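Local coordinates for protein AAA family ATPase (PDB 2W2U) that belongs to a cell-division machinery as an ATP-hydrolysing AAA ATPase, represented here by its MIT domain, a three-helix module with a bound peptide, probably from its archaeal ESCRT-III partner, at residues Asn34-Glu37 against Ala38-Tyr42; Tyr65-Met68 against Ile69-Lys73. All coordinates share one frame; numbering follows the deposited sequence.

Contact 1: residues Asn34-Glu37 against Ala38-Tyr42; sequences NAEE and AITNY
The amide of N41 and the carboxylate of E37 lie alongside each other, pointing the same way, their planes 77° apart. N41 ND2 turns back onto the E37 carbonyl oxygen, 2.9 Å from ND2 to O, with that oxygen 18° out of the amide plane of N41; a weak bond of 3.3 Å joins the same ND2 to E37 OE2. The backbone N of N41 also reaches E37 O, from the opposite face of the carbonyl plane, so it is held from both. With chi1 at -78°, CG of N41 stands beside its own backbone N, and this folds the amide back along the helix. A leucine in place of N41 would probably leave E37 O with its backbone donor alone in this turn and E37 OE2 without its amide mate. E36 O likewise accepts two donors, T40 N and, from above the carbonyl plane, T40 OG1 at 2.8 Å; the bent E36 chain puts OE2 2.9 Å from T40 OG1. N34 is the N-cap, its O accepting A38 N at 2.9 Å. Over the first two turns of helix 35-55, then, side-chain donors supplement the backbone bonds, and the helix start would probably favour the carboxylates of E36 and E37.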
loop_
_atom_site.group_PDB
_atom_site.type_symbol
_atom_site.label_atom_id
_atom_site.label_comp_id
_atom_site.label_asym_id
_atom_site.label_seq_id
_atom_site.Cartn_x
_atom_site.Cartn_y
_atom_site.Cartn_z
ATOM N N ASN A 34 -12.953 -9.306 5.999
ATOM C CA ASN A 34 -13.560 -8.992 4.709
ATOM C C ASN A 34 -12.486 -9.037 3.620
ATOM O O ASN A 34 -11.914 -8.004 3.250
ATOM C CB ASN A 34 -14.217 -7.606 4.754
ATOM C CG ASN A 34 -15.231 -7.386 3.628
ATOM O OD1 ASN A 34 -16.277 -6.767 3.848
ATOM N ND2 ASN A 34 -14.928 -7.878 2.421
ATOM N N ALA A 35 -12.219 -10.242 3.118
ATOM C CA ALA A 35 -11.137 -10.480 2.159
ATOM C C ALA A 35 -11.201 -9.597 0.919
ATOM O O ALA A 35 -10.182 -9.028 0.514
ATOM C CB ALA A 35 -11.079 -11.950 1.768
ATOM N N GLU A 36 -12.393 -9.470 0.334
ATOM C CA GLU A 36 -12.584 -8.692 -0.895
ATOM C C GLU A 36 -12.284 -7.197 -0.731
ATOM O O GLU A 36 -11.560 -6.618 -1.546
ATOM C CB GLU A 36 -13.999 -8.888 -1.459
ATOM C CG GLU A 36 -14.314 -8.019 -2.677
ATOM C CD GLU A 36 -13.302 -8.178 -3.810
ATOM O OE1 GLU A 36 -12.857 -9.312 -4.082
ATOM O OE2 GLU A 36 -12.951 -7.155 -4.431
ATOM N N GLU A 37 -12.866 -6.594 0.307
ATOM C CA GLU A 37 -12.622 -5.199 0.666
ATOM C C GLU A 37 -11.168 -4.945 1.042
ATOM O O GLU A 37 -10.606 -3.903 0.707
ATOM C CB GLU A 37 -13.543 -4.772 1.815
ATOM C CG GLU A 37 -14.596 -3.742 1.412
ATOM C CD GLU A 37 -14.321 -2.370 2.011
ATOM O OE1 GLU A 37 -14.462 -2.234 3.252
ATOM O OE2 GLU A 37 -13.979 -1.430 1.249
ATOM N N ALA A 38 -10.565 -5.899 1.744
ATOM C CA ALA A 38 -9.141 -5.829 2.052
ATOM C C ALA A 38 -8.331 -5.819 0.753
ATOM O O ALA A 38 -7.488 -4.939 0.549
ATOM C CB ALA A 38 -8.730 -6.985 2.951
ATOM N N ILE A 39 -8.625 -6.778 -0.132
ATOM C CA ILE A 39 -7.950 -6.883 -1.428
ATOM C C ILE A 39 -8.111 -5.635 -2.301
ATOM O O ILE A 39 -7.120 -5.142 -2.846
ATOM C CB ILE A 39 -8.356 -8.168 -2.205
ATOM C CG1 ILE A 39 -7.753 -9.414 -1.535
ATOM C CG2 ILE A 39 -7.882 -8.098 -3.642
ATOM C CD1 ILE A 39 -8.444 -10.741 -1.920
ATOM N N THR A 40 -9.341 -5.122 -2.422
ATOM C CA THR A 40 -9.617 -3.922 -3.225
ATOM C C THR A 40 -8.722 -2.764 -2.788
ATOM O O THR A 40 -8.112 -2.091 -3.609
ATOM C CB THR A 40 -11.106 -3.476 -3.137
ATOM O OG1 THR A 40 -11.964 -4.590 -3.385
ATOM C CG2 THR A 40 -11.419 -2.413 -4.170
ATOM N N ASN A 41 -8.656 -2.549 -1.482
ATOM C CA ASN A 41 -7.886 -1.458 -0.914
ATOM C C ASN A 41 -6.362 -1.644 -1.011
ATOM O O ASN A 41 -5.639 -0.681 -1.260
ATOM C CB ASN A 41 -8.363 -1.184 0.513
ATOM C CG ASN A 41 -9.659 -0.385 0.541
ATOM O OD1 ASN A 41 -9.662 0.803 0.224
ATOM N ND2 ASN A 41 -10.766 -1.036 0.910
ATOM N N TYR A 42 -5.891 -2.881 -0.834
ATOM C CA TYR A 42 -4.480 -3.226 -1.053
ATOM C C TYR A 42 -4.075 -2.924 -2.505
ATOM O O TYR A 42 -3.015 -2.335 -2.753
ATOM C CB TYR A 42 -4.212 -4.710 -0.750
ATOM C CG TYR A 42 -4.068 -5.097 0.715
ATOM C CD1 TYR A 42 -3.163 -4.439 1.560
ATOM C CD2 TYR A 42 -4.799 -6.162 1.241
ATOM C CE1 TYR A 42 -3.027 -4.813 2.903
ATOM C CE2 TYR A 42 -4.674 -6.544 2.577
ATOM C CZ TYR A 42 -3.784 -5.868 3.397
ATOM O OH TYR A 42 -3.664 -6.250 4.706
#

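Contact 2: residues Tyr65-Met68 against Ile69-Lys73; sequences YEQM and INEYK
Y72 N donates to M68 O at 2.9 Å, and the same oxygen lies over one face of the Y72 ring, 3.1 Å above its plane and offset toward the rim. The M68 side chain, bent at chi2 and chi3, crosses the end of the Y72 side chain obliquely: its methyl CE packs 3.7 Å from Y72 CZ, an apolar contact, and stands 3.4 Å from Y72 OH. On the neighbouring flank Q67 and E71 lie side by side, one turn apart. Q67, with CG anti to the backbone N (chi1 -178°), extends so that NE2 donates to E71 OE1 at 3.0 Å; the oxygen lies close to the amide plane of Q67, whereas the amide comes in from above the carboxylate plane, 37° out of it. The other carboxylate oxygen of E71, OE2, sits 3.5 Å from M68 CE. It bonds to a polar side chain of the bound peptide, and Y72 OH to the peptide backbone, so that Q67 appears to act as a second-shell residue steadying a peptide-binding carboxylate. At the start of the segment Y65 O accepts I69 N and touches I69 CG1 at 3.3 Å, while Y65 OH bonds to E16 of helix 11-31. These are i to i+4 pairs of an alpha helix, here the third helix of an MIT three-helix bundle, with Y65, M68, E71 and Y72 contributing to its peptide-binding surface.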
loop_
_atom_site.group_PDB
_atom_site.type_symbol
_atom_site.label_atom_id
_atom_site.label_comp_id
_atom_site.label_asym_id
_atom_site.label_seq_id
_atom_site.Cartn_x
_atom_site.Cartn_y
_atom_site.Cartn_z
ATOM N N TYR A 65 8.572 2.209 -0.913
ATOM C CA TYR A 65 7.420 1.989 -1.805
ATOM C C TYR A 65 7.429 0.559 -2.340
ATOM O O TYR A 65 6.411 -0.135 -2.309
ATOM C CB TYR A 65 7.437 2.918 -3.018
ATOM C CG TYR A 65 7.483 4.410 -2.774
ATOM C CD1 TYR A 65 6.898 4.994 -1.645
ATOM C CD2 TYR A 65 8.067 5.250 -3.725
ATOM C CE1 TYR A 65 6.936 6.374 -1.461
ATOM C CE2 TYR A 65 8.111 6.620 -3.551
ATOM C CZ TYR A 65 7.546 7.177 -2.423
ATOM O OH TYR A 65 7.604 8.541 -2.271
ATOM N N GLU A 66 8.595 0.139 -2.836
ATOM C CA GLU A 66 8.765 -1.161 -3.469
ATOM C C GLU A 66 8.603 -2.318 -2.482
ATOM O O GLU A 66 8.004 -3.341 -2.823
ATOM C CB GLU A 66 10.109 -1.220 -4.204
ATOM C CG GLU A 66 10.133 -0.347 -5.476
ATOM C CD GLU A 66 11.519 0.169 -5.850
ATOM O OE1 GLU A 66 12.524 -0.283 -5.258
ATOM O OE2 GLU A 66 11.605 1.041 -6.745
ATOM N N GLN A 67 9.117 -2.137 -1.264
ATOM C CA GLN A 67 8.917 -3.081 -0.166
ATOM C C GLN A 67 7.438 -3.269 0.173
ATOM O O GLN A 67 6.981 -4.395 0.358
ATOM C CB GLN A 67 9.682 -2.627 1.088
ATOM C CG GLN A 67 9.581 -3.584 2.282
ATOM C CD GLN A 67 9.971 -2.934 3.614
ATOM O OE1 GLN A 67 10.994 -2.250 3.706
ATOM N NE2 GLN A 67 9.156 -3.153 4.653
ATOM N N MET A 68 6.700 -2.168 0.265
ATOM C CA MET A 68 5.290 -2.229 0.644
ATOM C C MET A 68 4.395 -2.813 -0.457
ATOM O O MET A 68 3.445 -3.551 -0.165
ATOM C CB MET A 68 4.789 -0.868 1.137
ATOM C CG MET A 68 5.460 -0.403 2.442
ATOM S SD MET A 68 5.666 -1.680 3.723
ATOM C CE MET A 68 3.980 -1.865 4.293
ATOM N N ILE A 69 4.711 -2.488 -1.710
ATOM C CA ILE A 69 4.052 -3.101 -2.871
ATOM C C ILE A 69 4.112 -4.627 -2.741
ATOM O O ILE A 69 3.096 -5.308 -2.866
ATOM C CB ILE A 69 4.673 -2.618 -4.223
ATOM C CG1 ILE A 69 4.212 -1.194 -4.545
ATOM C CG2 ILE A 69 4.306 -3.556 -5.386
ATOM C CD1 ILE A 69 4.927 -0.547 -5.718
ATOM N N ASN A 70 5.298 -5.148 -2.447
ATOM C CA ASN A 70 5.496 -6.589 -2.347
ATOM C C ASN A 70 4.775 -7.230 -1.167
ATOM O O ASN A 70 4.192 -8.305 -1.307
ATOM C CB ASN A 70 6.986 -6.926 -2.334
ATOM C CG ASN A 70 7.648 -6.654 -3.661
ATOM O OD1 ASN A 70 7.053 -6.865 -4.721
ATOM N ND2 ASN A 70 8.889 -6.188 -3.618
ATOM N N GLU A 71 4.801 -6.560 -0.018
ATOM C CA GLU A 71 4.064 -7.016 1.154
ATOM C C GLU A 71 2.570 -7.087 0.866
ATOM O O GLU A 71 1.915 -8.073 1.203
ATOM C CB GLU A 71 4.334 -6.111 2.359
ATOM C CG GLU A 71 5.725 -6.277 2.953
ATOM C CD GLU A 71 5.912 -5.548 4.271
ATOM O OE1 GLU A 71 7.077 -5.298 4.639
ATOM O OE2 GLU A 71 4.910 -5.227 4.946
ATOM N N TYR A 72 2.041 -6.043 0.234
ATOM C CA TYR A 72 0.617 -5.981 -0.091
ATOM C C TYR A 72 0.245 -6.991 -1.170
ATOM O O TYR A 72 -0.805 -7.630 -1.071
ATOM C CB TYR A 72 0.191 -4.560 -0.482
ATOM C CG TYR A 72 0.380 -3.525 0.616
ATOM C CD1 TYR A 72 0.374 -3.892 1.962
ATOM C CD2 TYR A 72 0.537 -2.174 0.306
ATOM C CE1 TYR A 72 0.545 -2.945 2.966
ATOM C CE2 TYR A 72 0.706 -1.222 1.300
ATOM C CZ TYR A 72 0.704 -1.615 2.628
ATOM O OH TYR A 72 0.874 -0.675 3.620
ATOM N N LYS A 73 1.109 -7.145 -2.178
ATOM C CA LYS A 73 0.918 -8.169 -3.209
ATOM C C LYS A 73 0.853 -9.564 -2.591
ATOM O O LYS A 73 0.027 -10.384 -2.988
ATOM C CB LYS A 73 2.036 -8.139 -4.255
ATOM C CG LYS A 73 1.931 -7.050 -5.300
ATOM C CD LYS A 73 2.935 -7.305 -6.416
ATOM C CE LYS A 73 2.884 -6.227 -7.485
ATOM N NZ LYS A 73 1.562 -6.156 -8.160
#

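Both contacts are single-helix i to i+4 arrangements, each partly buried, but they lie on different helices. Contact 1 opens helix 35-55, its centre about 11 Å from the centre of the chain; A38, I39 and N41 are buried, E36 and E37 exposed, and hydroxyl and amide donors double up on carbonyls. Contact 2, in the middle of helix 62-81, has its centre nearer, about 7 Å away; M68 and Y72 are buried, Q67 and N70 exposed, and methionine-tyrosine packing joins an amide-carboxylate bond. They meet where the rings of Y42 and Y72 approach, Y42 CD1 to Y72 CD1 at 3.6 Å, joining the two helices. Five residues of contact 2 lie within reach of the peptide; from contact 1, Y42 alone does.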